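Sensor protein CpxA (Vibrio parahaemolyticus, PDB 3V67) probably acts as a membrane-bound sensor histidine kinase of a two-component system, this chain being its periplasmic PAS-fold sensing domain. Local coordinates at residues Y17-I20 against I21-R24; S32-D36 against L37-L41; G46-G50 against K51-R55; R73-F76 against Q77-M81. All coordinates share one frame; numbering follows the deposited sequence.

Contact 1. Residues Y17-I20 against I21-R24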
loop_
_atom_site.group_PDB
_atom_site.type_symbol
_atom_site.label_atom_id
_atom_site.label_comp_id
_atom_site.label_asym_id
_atom_site.label_seq_id
_atom_site.Cartn_x
_atom_site.Cartn_y
_atom_site.Cartn_z
ATOM N N TYR A 17 6.072 6.760 -5.747
ATOM C CA TYR A 17 7.249 6.634 -6.600
ATOM C C TYR A 17 7.407 7.828 -7.540
ATOM O O TYR A 17 8.507 8.361 -7.704
ATOM C CB TYR A 17 7.217 5.328 -7.398
ATOM C CG TYR A 17 8.323 5.237 -8.426
ATOM C CD1 TYR A 17 9.623 4.915 -8.055
ATOM C CD2 TYR A 17 8.072 5.488 -9.769
ATOM C CE1 TYR A 17 10.638 4.840 -8.995
ATOM C CE2 TYR A 17 9.077 5.415 -10.714
ATOM C CZ TYR A 17 10.356 5.091 -10.322
ATOM O OH TYR A 17 11.356 5.019 -11.263
ATOM N N GLN A 18 6.301 8.238 -8.154
ATOM C CA GLN A 18 6.272 9.411 -9.024
ATOM C C GLN A 18 6.740 10.651 -8.267
ATOM O O GLN A 18 7.561 11.429 -8.770
ATOM C CB GLN A 18 4.860 9.618 -9.578
ATOM C CG GLN A 18 4.482 11.069 -9.844
ATOM C CD GLN A 18 5.018 11.591 -11.165
ATOM O OE1 GLN A 18 6.221 11.807 -11.313
ATOM N NE2 GLN A 18 4.124 11.798 -12.133
ATOM N N ARG A 19 6.236 10.809 -7.046
ATOM C CA ARG A 19 6.658 11.906 -6.186
ATOM C C ARG A 19 8.163 11.867 -5.944
ATOM O O ARG A 19 8.848 12.866 -6.140
ATOM C CB ARG A 19 5.915 11.868 -4.855
ATOM C CG ARG A 19 6.406 12.906 -3.863
ATOM C CD ARG A 19 6.198 14.320 -4.393
ATOM N NE ARG A 19 4.998 14.941 -3.840
ATOM C CZ ARG A 19 3.796 14.888 -4.405
ATOM N NH1 ARG A 19 3.621 14.242 -5.550
ATOM N NH2 ARG A 19 2.765 15.484 -3.822
ATOM N N ILE A 20 8.663 10.709 -5.524
ATOM C CA ILE A 20 10.088 10.504 -5.271
ATOM C C ILE A 20 10.937 10.908 -6.472
ATOM O O ILE A 20 11.968 11.570 -6.327
ATOM C CB ILE A 20 10.382 9.033 -4.916
ATOM C CG1 ILE A 20 9.767 8.681 -3.561
ATOM C CG2 ILE A 20 11.880 8.768 -4.899
ATOM C CD1 ILE A 20 9.898 7.219 -3.195
ATOM N N ILE A 21 10.494 10.504 -7.659
ATOM C CA ILE A 21 11.164 10.883 -8.898
ATOM C C ILE A 21 11.178 12.400 -9.061
ATOM O O ILE A 21 12.200 12.995 -9.425
ATOM C CB ILE A 21 10.478 10.235 -10.117
ATOM C CG1 ILE A 21 10.692 8.722 -10.094
ATOM C CG2 ILE A 21 11.009 10.822 -11.414
ATOM C CD1 ILE A 21 12.153 8.317 -10.020
ATOM N N GLU A 22 10.037 13.019 -8.773
ATOM C CA GLU A 22 9.902 14.469 -8.876
ATOM C C GLU A 22 10.843 15.234 -7.939
ATOM O O GLU A 22 11.494 16.192 -8.361
ATOM C CB GLU A 22 8.449 14.890 -8.652
ATOM C CG GLU A 22 7.518 14.501 -9.794
ATOM C CD GLU A 22 6.056 14.737 -9.468
ATOM O OE1 GLU A 22 5.749 15.092 -8.310
ATOM O OE2 GLU A 22 5.212 14.566 -10.373
ATOM N N THR A 23 10.926 14.814 -6.678
ATOM C CA THR A 23 11.811 15.496 -5.736
ATOM C C THR A 23 13.274 15.170 -6.017
ATOM O O THR A 23 14.162 15.952 -5.689
ATOM C CB THR A 23 11.492 15.182 -4.252
ATOM O OG1 THR A 23 12.353 14.142 -3.776
ATOM C CG2 THR A 23 10.041 14.779 -4.070
ATOM N N ARG A 24 13.522 14.011 -6.621
ATOM C CA ARG A 24 14.869 13.655 -7.046
ATOM C C ARG A 24 15.322 14.640 -8.115
ATOM O O ARG A 24 16.368 15.277 -7.979
ATOM C CB ARG A 24 14.904 12.222 -7.588
ATOM C CG ARG A 24 16.303 11.637 -7.814
ATOM C CD ARG A 24 16.865 11.978 -9.191
ATOM N NE ARG A 24 15.837 11.954 -10.228
ATOM C CZ ARG A 24 15.502 10.881 -10.937
ATOM N NH1 ARG A 24 16.112 9.721 -10.732
ATOM N NH2 ARG A 24 14.549 10.966 -11.854
#
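The ring of Tyr17 lies one helical turn before Ile21 and receives that residue's CG1 over one face, a CH-pi contact with Ile21 CG1 3.9 Å from the centroid of the Tyr17 ring. With chi1 at 173°, the tyrosine turns CG opposite its own nitrogen, and the ring can reach along the helix to the later residue. Ile21 CG1 lies over the phenol half of the ring, off its centre, and a bend at chi2 (-55°) brings Ile21 CD1 to 3.6 Å from Tyr17 OH; isoleucine suits the place because its flexible CG1-CD1 branch can lie along the flat ring. On another side of the helix Glu22, its chain extended beyond CG, has two neighbours. Glu22 OE1 forms a salt bridge 3.6 Å from Arg19 NH1, a pairing by charge with an oblique approach, whereas Glu22 OE2 comes to 3.1 Å from Gln18 OE1, a meeting of two acceptors that adds no bond. Arg19 bends at chi2 and chi3 and lays its CD 3.9 Å from Thr23 CG2. Beneath these side chains, Ile21 N donates to Tyr17 O and Arg24 N to Ile20 O, both at 2.9 Å. Arg19 packs on Leu133 of the second subunit. Buried Ile20 and Thr23 face Met119 on the sheet, Gln18, Arg19 and Glu22 lie elsewhere, and Arg24 is the exception, reaching Pro109 O: largely the pattern of an amphipathic alpha-helix, here helix 14-30 of a PAS fold.

Contact 2. Residues S32-D36 against L37-L41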
loop_
_atom_site.group_PDB
_atom_site.type_symbol
_atom_site.label_atom_id
_atom_site.label_comp_id
_atom_site.label_asym_id
_atom_site.label_seq_id
_atom_site.Cartn_x
_atom_site.Cartn_y
_atom_site.Cartn_z
ATOM N N SER A 32 22.487 21.884 -9.039
ATOM C CA SER A 32 23.244 21.614 -10.256
ATOM C C SER A 32 24.505 22.471 -10.319
ATOM O O SER A 32 25.489 22.105 -10.963
ATOM C CB SER A 32 22.376 21.857 -11.493
ATOM O OG SER A 32 21.933 23.203 -11.548
ATOM N N LYS A 33 24.467 23.612 -9.641
ATOM C CA LYS A 33 25.598 24.528 -9.622
ATOM C C LYS A 33 26.692 24.072 -8.661
ATOM O O LYS A 33 27.871 24.357 -8.873
ATOM C CB LYS A 33 25.130 25.935 -9.246
ATOM C CG LYS A 33 24.149 25.968 -8.081
ATOM C CD LYS A 33 24.062 27.361 -7.478
ATOM C CE LYS A 33 23.779 28.411 -8.541
ATOM N NZ LYS A 33 22.436 29.028 -8.367
ATOM N N GLU A 34 26.301 23.359 -7.610
ATOM C CA GLU A 34 27.238 22.977 -6.557
ATOM C C GLU A 34 28.163 21.832 -6.973
ATOM O O GLU A 34 27.715 20.825 -7.522
ATOM C CB GLU A 34 26.487 22.624 -5.270
ATOM C CG GLU A 34 27.396 22.378 -4.081
ATOM C CD GLU A 34 28.336 23.537 -3.816
ATOM O OE1 GLU A 34 29.552 23.292 -3.673
ATOM O OE2 GLU A 34 27.862 24.691 -3.749
ATOM N N THR A 35 29.455 21.996 -6.703
ATOM C CA THR A 35 30.456 20.998 -7.070
ATOM C C THR A 35 30.956 20.214 -5.861
ATOM O O THR A 35 31.702 19.246 -6.006
ATOM C CB THR A 35 31.674 21.640 -7.764
ATOM O OG1 THR A 35 32.311 22.558 -6.865
ATOM C CG2 THR A 35 31.248 22.377 -9.026
ATOM N N ASP A 36 30.555 20.640 -4.668
ATOM C CA ASP A 36 30.951 19.947 -3.448
ATOM C C ASP A 36 29.812 19.073 -2.945
ATOM O O ASP A 36 28.736 19.572 -2.610
ATOM C CB ASP A 36 31.368 20.947 -2.368
ATOM C CG ASP A 36 31.979 20.273 -1.157
ATOM O OD1 ASP A 36 31.222 19.875 -0.249
ATOM O OD2 ASP A 36 33.219 20.145 -1.108
ATOM N N LEU A 37 30.052 17.767 -2.900
ATOM C CA LEU A 37 29.039 16.808 -2.480
ATOM C C LEU A 37 28.648 17.024 -1.019
ATOM O O LEU A 37 27.463 17.022 -0.679
ATOM C CB LEU A 37 29.545 15.376 -2.686
ATOM C CG LEU A 37 28.549 14.267 -3.051
ATOM C CD1 LEU A 37 28.637 13.120 -2.054
ATOM C CD2 LEU A 37 27.116 14.784 -3.159
ATOM N N GLY A 38 29.650 17.218 -0.164
ATOM C CA GLY A 38 29.423 17.436 1.254
ATOM C C GLY A 38 28.544 18.642 1.519
ATOM O O GLY A 38 27.679 18.619 2.399
ATOM N N ARG A 39 28.763 19.698 0.745
ATOM C CA ARG A 39 27.963 20.909 0.853
ATOM C C ARG A 39 26.512 20.615 0.484
ATOM O O ARG A 39 25.583 21.082 1.149
ATOM C CB ARG A 39 28.545 22.006 -0.043
ATOM C CG ARG A 39 27.863 23.354 0.096
ATOM C CD ARG A 39 28.781 24.487 -0.342
ATOM N NE ARG A 39 29.856 24.725 0.618
ATOM C CZ ARG A 39 31.122 24.356 0.442
ATOM N NH1 ARG A 39 31.486 23.729 -0.669
ATOM N NH2 ARG A 39 32.028 24.619 1.373
ATOM N N ILE A 40 26.326 19.825 -0.571
ATOM C CA ILE A 40 24.990 19.441 -1.010
ATOM C C ILE A 40 24.256 18.645 0.065
ATOM O O ILE A 40 23.117 18.959 0.406
ATOM C CB ILE A 40 25.026 18.602 -2.302
ATOM C CG1 ILE A 40 25.602 19.416 -3.458
ATOM C CG2 ILE A 40 23.632 18.111 -2.650
ATOM C CD1 ILE A 40 25.568 18.688 -4.793
ATOM N N LEU A 41 24.912 17.615 0.593
ATOM C CA LEU A 41 24.304 16.747 1.600
ATOM C C LEU A 41 23.943 17.543 2.843
ATOM O O LEU A 41 22.846 17.405 3.395
ATOM C CB LEU A 41 25.254 15.608 1.966
ATOM C CG LEU A 41 25.692 14.701 0.815
ATOM C CD1 LEU A 41 26.719 13.693 1.296
ATOM C CD2 LEU A 41 24.497 13.996 0.199
#
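Glu34 reaches over the first turn of the following helix to Ile40 and Arg39. Glu34 CB lies 3.8 Å from Ile40 CG1, and Glu34 CG comes closer to the same atom, at 3.5 Å, the two chains running antiparallel where they touch. A bend at chi2 (55°) then turns the carboxylate away from the isoleucine and across Arg39. There CD and OE2 rest on the arginine's CD methylene, while Glu34 OE1 sits at the guanidinium edge, near its plane, in a salt bridge 3.6 Å from Arg39 NH1. Glu34 OE1 also accepts from Asp36 N at 3.0 Å, on the anti side of the carboxylate. A glutamate suits this place because its methylenes can cover Ile40 before its charge reaches the arginine.

Asp36 is short enough to fold back on the helix start: Asp36 OD1 uses the anti lone pair to accept from Arg39 N at 2.7 Å. The same oxygen has a long salt bridge to Arg39 NH1, an attraction of charges alone, since no N-H points at it; this completes a network of three charged residues. Ile40 continues inward to Leu112 on strand 102-112. An aspartate accepting from the amide three residues on is the classic N-cap, here beginning helix 37-46 of the PAS fold.

Contact 3. Residues G46-G50 against K51-R55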
loop_
_atom_site.group_PDB
_atom_site.type_symbol
_atom_site.label_atom_id
_atom_site.label_comp_id
_atom_site.label_asym_id
_atom_site.label_seq_id
_atom_site.Cartn_x
_atom_site.Cartn_y
_atom_site.Cartn_z
ATOM N N GLY A 46 19.831 19.852 5.972
ATOM C CA GLY A 46 19.673 21.001 6.843
ATOM C C GLY A 46 18.232 21.428 7.040
ATOM O O GLY A 46 17.913 22.090 8.024
ATOM N N ASN A 47 17.355 21.055 6.114
ATOM C CA ASN A 47 15.974 21.522 6.170
ATOM C C ASN A 47 15.086 20.819 7.200
ATOM O O ASN A 47 13.935 21.211 7.397
ATOM C CB ASN A 47 15.327 21.505 4.783
ATOM C CG ASN A 47 15.370 22.864 4.107
ATOM O OD1 ASN A 47 15.462 23.896 4.774
ATOM N ND2 ASN A 47 15.302 22.873 2.781
ATOM N N ARG A 48 15.619 19.794 7.860
ATOM C CA ARG A 48 14.880 19.112 8.924
ATOM C C ARG A 48 15.044 19.828 10.259
ATOM O O ARG A 48 16.159 20.165 10.661
ATOM C CB ARG A 48 15.323 17.659 9.055
ATOM C CG ARG A 48 14.842 16.772 7.930
ATOM C CD ARG A 48 15.192 15.327 8.207
ATOM N NE ARG A 48 14.483 14.810 9.372
ATOM C CZ ARG A 48 13.227 14.380 9.337
ATOM N NH1 ARG A 48 12.553 14.420 8.198
ATOM N NH2 ARG A 48 12.645 13.913 10.433
ATOM N N ALA A 49 13.929 20.045 10.948
ATOM C CA ALA A 49 13.912 20.885 12.140
ATOM C C ALA A 49 14.261 20.119 13.412
ATOM O O ALA A 49 14.551 20.717 14.447
ATOM C CB ALA A 49 12.567 21.565 12.282
ATOM N N GLY A 50 14.233 18.795 13.333
ATOM C CA GLY A 50 14.525 17.973 14.491
ATOM C C GLY A 50 14.305 16.512 14.185
ATOM O O GLY A 50 14.022 16.147 13.046
ATOM N N LYS A 51 14.435 15.671 15.205
ATOM C CA LYS A 51 14.285 14.234 15.016
ATOM C C LYS A 51 12.814 13.839 14.916
ATOM O O LYS A 51 12.460 12.917 14.187
ATOM C CB LYS A 51 14.993 13.458 16.134
ATOM C CG LYS A 51 14.371 13.620 17.504
ATOM C CD LYS A 51 15.251 13.046 18.597
ATOM C CE LYS A 51 14.482 12.980 19.907
ATOM N NZ LYS A 51 15.319 13.346 21.082
ATOM N N HIS A 52 11.954 14.555 15.635
ATOM C CA HIS A 52 10.523 14.274 15.606
ATOM C C HIS A 52 9.845 14.911 14.393
ATOM O O HIS A 52 8.623 14.853 14.249
ATOM C CB HIS A 52 9.861 14.739 16.904
ATOM C CG HIS A 52 10.272 13.949 18.108
ATOM N ND1 HIS A 52 10.556 12.603 18.052
ATOM C CD2 HIS A 52 10.452 14.317 19.399
ATOM C CE1 HIS A 52 10.889 12.172 19.255
ATOM N NE2 HIS A 52 10.833 13.196 20.092
ATOM N N ASP A 53 10.651 15.515 13.524
ATOM C CA ASP A 53 10.162 16.129 12.292
ATOM C C ASP A 53 9.392 15.109 11.455
ATOM O O ASP A 53 9.960 14.111 11.013
ATOM C CB ASP A 53 11.340 16.691 11.493
ATOM C CG ASP A 53 10.914 17.685 10.435
ATOM O OD1 ASP A 53 11.646 18.676 10.240
ATOM O OD2 ASP A 53 9.864 17.481 9.790
ATOM N N PRO A 54 8.090 15.362 11.237
ATOM C CA PRO A 54 7.193 14.436 10.534
ATOM C C PRO A 54 7.491 14.335 9.041
ATOM O O PRO A 54 7.081 13.364 8.403
ATOM C CB PRO A 54 5.816 15.067 10.747
ATOM C CG PRO A 54 6.098 16.518 10.902
ATOM C CD PRO A 54 7.388 16.588 11.661
ATOM N N ARG A 55 8.191 15.324 8.497
ATOM C CA ARG A 55 8.508 15.352 7.073
ATOM C C ARG A 55 9.338 14.145 6.648
ATOM O O ARG A 55 10.146 13.641 7.431
ATOM C CB ARG A 55 9.245 16.646 6.725
ATOM C CG ARG A 55 8.356 17.871 6.733
ATOM C CD ARG A 55 9.171 19.144 6.731
ATOM N NE ARG A 55 9.713 19.464 8.045
ATOM C CZ ARG A 55 10.388 20.574 8.321
ATOM N NH1 ARG A 55 10.610 21.471 7.373
ATOM N NH2 ARG A 55 10.845 20.785 9.548
HETATM O O HOH W 1 13.312 23.582 7.278
#
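Arg48 and Arg55 face each other across a turn with Asp53 between them, and hydrogen bonds do most of the work. Buried Arg48 spends its guanidinium on backbone carbonyls. Arg48 NH1 donates to Arg55 O at 2.6 Å; that oxygen lies in the guanidinium plane, though NH1 comes from above the carbonyl plane. Arg48 NH2 donates to Asp53 O at 2.8 Å in a more bent bond, the oxygen tilted from the guanidinium plane. A bend at chi3 (65°) brings the group round, and arginine suits the site because two nitrogens of one flat group can serve carbonyls two residues apart. Asp53 OD1 accepts from Ala49 N at 2.8 Å through its anti lone pair, nearly straight (172°). A water donates to Asn47 O and, weakly, to Asn47 OD1, and weakly accepts from Arg55 NH1.

Among charged groups, Asp53 and Arg55 form a salt bridge in which Arg55 NE meets the syn lone pair of Asp53 OD2 at 2.6 Å.

Nonpolar contact is slight: Asp53 CB lies over one face of the Arg48 guanidinium, and Pro54 packs on Leu132 of the second subunit.

Asp53 OD2 also takes the amide of Arg55, two residues on, at 3.0 Å: an Asx turn, within the irregular connection from helix 37-46 into strand 57-61.

Contact 4. Residues R73-F76 against Q77-M81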
loop_
_atom_site.group_PDB
_atom_site.type_symbol
_atom_site.label_atom_id
_atom_site.label_comp_id
_atom_site.label_asym_id
_atom_site.label_seq_id
_atom_site.Cartn_x
_atom_site.Cartn_y
_atom_site.Cartn_z
ATOM N N ARG A 73 20.171 13.507 14.446
ATOM C CA ARG A 73 19.567 13.300 15.766
ATOM C C ARG A 73 18.919 11.931 16.018
ATOM O O ARG A 73 18.839 11.480 17.162
ATOM C CB ARG A 73 18.528 14.401 16.021
ATOM C CG ARG A 73 18.902 15.783 15.480
ATOM C CD ARG A 73 18.321 16.027 14.086
ATOM N NE ARG A 73 18.257 17.450 13.768
ATOM C CZ ARG A 73 17.788 17.943 12.625
ATOM N NH1 ARG A 73 17.341 17.129 11.676
ATOM N NH2 ARG A 73 17.765 19.256 12.429
ATOM N N SER A 74 18.453 11.279 14.958
ATOM C CA SER A 74 17.767 9.996 15.092
ATOM C C SER A 74 18.621 8.807 14.650
ATOM O O SER A 74 18.854 8.606 13.460
ATOM C CB SER A 74 16.449 10.012 14.314
ATOM O OG SER A 74 15.750 8.792 14.484
ATOM N N ASN A 75 19.074 8.017 15.618
ATOM C CA ASN A 75 19.884 6.838 15.337
ATOM C C ASN A 75 19.073 5.724 14.683
ATOM O O ASN A 75 19.578 4.987 13.835
ATOM C CB ASN A 75 20.524 6.321 16.626
ATOM C CG ASN A 75 22.036 6.250 16.538
ATOM O OD1 ASN A 75 22.595 5.256 16.074
ATOM N ND2 ASN A 75 22.707 7.307 16.985
ATOM N N PHE A 76 17.812 5.611 15.090
ATOM C CA PHE A 76 16.917 4.575 14.586
ATOM C C PHE A 76 16.756 4.629 13.066
ATOM O O PHE A 76 16.918 3.615 12.382
ATOM C CB PHE A 76 15.555 4.679 15.274
ATOM C CG PHE A 76 14.449 3.992 14.534
ATOM C CD1 PHE A 76 14.368 2.610 14.505
ATOM C CD2 PHE A 76 13.483 4.729 13.872
ATOM C CE1 PHE A 76 13.348 1.976 13.822
ATOM C CE2 PHE A 76 12.461 4.103 13.189
ATOM C CZ PHE A 76 12.392 2.724 13.163
ATOM N N GLN A 77 16.445 5.815 12.549
ATOM C CA GLN A 77 16.306 6.023 11.112
ATOM C C GLN A 77 17.582 5.622 10.376
ATOM O O GLN A 77 17.538 5.104 9.259
ATOM C CB GLN A 77 15.968 7.489 10.822
ATOM C CG GLN A 77 14.714 7.988 11.524
ATOM C CD GLN A 77 14.488 9.478 11.348
ATOM O OE1 GLN A 77 15.392 10.214 10.951
ATOM N NE2 GLN A 77 13.275 9.930 11.640
ATOM N N LEU A 78 18.718 5.855 11.024
ATOM C CA LEU A 78 20.019 5.547 10.447
ATOM C C LEU A 78 20.248 4.037 10.365
ATOM O O LEU A 78 20.728 3.523 9.345
ATOM C CB LEU A 78 21.119 6.221 11.270
ATOM C CG LEU A 78 22.457 6.493 10.586
ATOM C CD1 LEU A 78 22.311 6.467 9.073
ATOM C CD2 LEU A 78 22.991 7.840 11.047
ATOM N N ARG A 79 19.901 3.334 11.441
ATOM C CA ARG A 79 19.969 1.876 11.462
ATOM C C ARG A 79 19.083 1.277 10.375
ATOM O O ARG A 79 19.515 0.409 9.603
ATOM C CB ARG A 79 19.535 1.342 12.828
ATOM C CG ARG A 79 20.673 1.115 13.809
ATOM C CD ARG A 79 20.739 2.208 14.857
ATOM N NE ARG A 79 19.461 2.381 15.542
ATOM C CZ ARG A 79 19.336 2.846 16.781
ATOM N NH1 ARG A 79 20.416 3.176 17.476
ATOM N NH2 ARG A 79 18.134 2.974 17.328
ATOM N N ALA A 80 17.842 1.752 10.322
ATOM C CA ALA A 80 16.882 1.282 9.333
ATOM C C ALA A 80 17.405 1.503 7.917
ATOM O O ALA A 80 17.326 0.608 7.076
ATOM C CB ALA A 80 15.541 1.980 9.522
ATOM N N MET A 81 17.950 2.691 7.662
ATOM C CA MET A 81 18.492 3.003 6.340
ATOM C C MET A 81 19.651 2.091 5.961
ATOM O O MET A 81 19.683 1.559 4.852
ATOM C CB MET A 81 18.923 4.467 6.239
ATOM C CG MET A 81 19.626 4.805 4.925
ATOM S SD MET A 81 18.721 4.288 3.445
ATOM C CE MET A 81 17.155 5.103 3.689
#
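Arg79 folds its guanidinium back over the backbone of the preceding turn, with Asn75 C and Phe76 N both over one face, 3.4 and 3.3 Å from its plane. Bends at chi2 and chi3 (54°) curl the chain round to this place. Arg79 NH1 then stands 3.3 Å from Asn75 CB, while Arg79 NH2 lies 3.4 Å from Phe76 CA, so the flat group spans two successive residues. The exposed site suits a long, flexible arginine, whose methylenes can turn back along the helix; its guanidinium and the Asn75 amide cross with their planes 45° apart.

This is the first turn of helix 75-87, a helix that packs on the antiparallel sheet of the PAS fold through strands 57-61 and 102-112. The alpha-helical backbone bonds start here, Arg79 N donating to Asn75 O at 2.9 Å and Ala80 N to Phe76 O in a nearly straight bond (173°).

Ser74, just ahead of the helix, turns OG toward the extended Gln77 chain, and Ser74 OG touches Gln77 CG at 3.2 Å. The Gln77 amide passes beside Ser74, and its OE1 accepts from Arg57 NH1. A small Ala80 fits the buried side close to Ile104, with Ala80 CB 3.6 Å from Phe76 O.

From the N terminus the four contacts follow in series; none nests in or crosses another, and each is closed between neighbouring residues. Contact 1 lies within helix 14-30, against strands 102-112 and 115-124. Contact 2 ends the loop after that helix and starts helix 37-46, its centre about 20 Å from that of contact 1. Contact 3 closes the turn between helix 37-46 and strand 57-61, and shares with contact 1 an approach to the second subunit. Contact 4 opens helix 75-87, opposite contact 1 about the chain's centre. Contacts 3 and 4 alone touch: Arg73 NH2 probably hydrogen-bonds to Arg48 O, joining the turn to the segment that leads into helix 75-87.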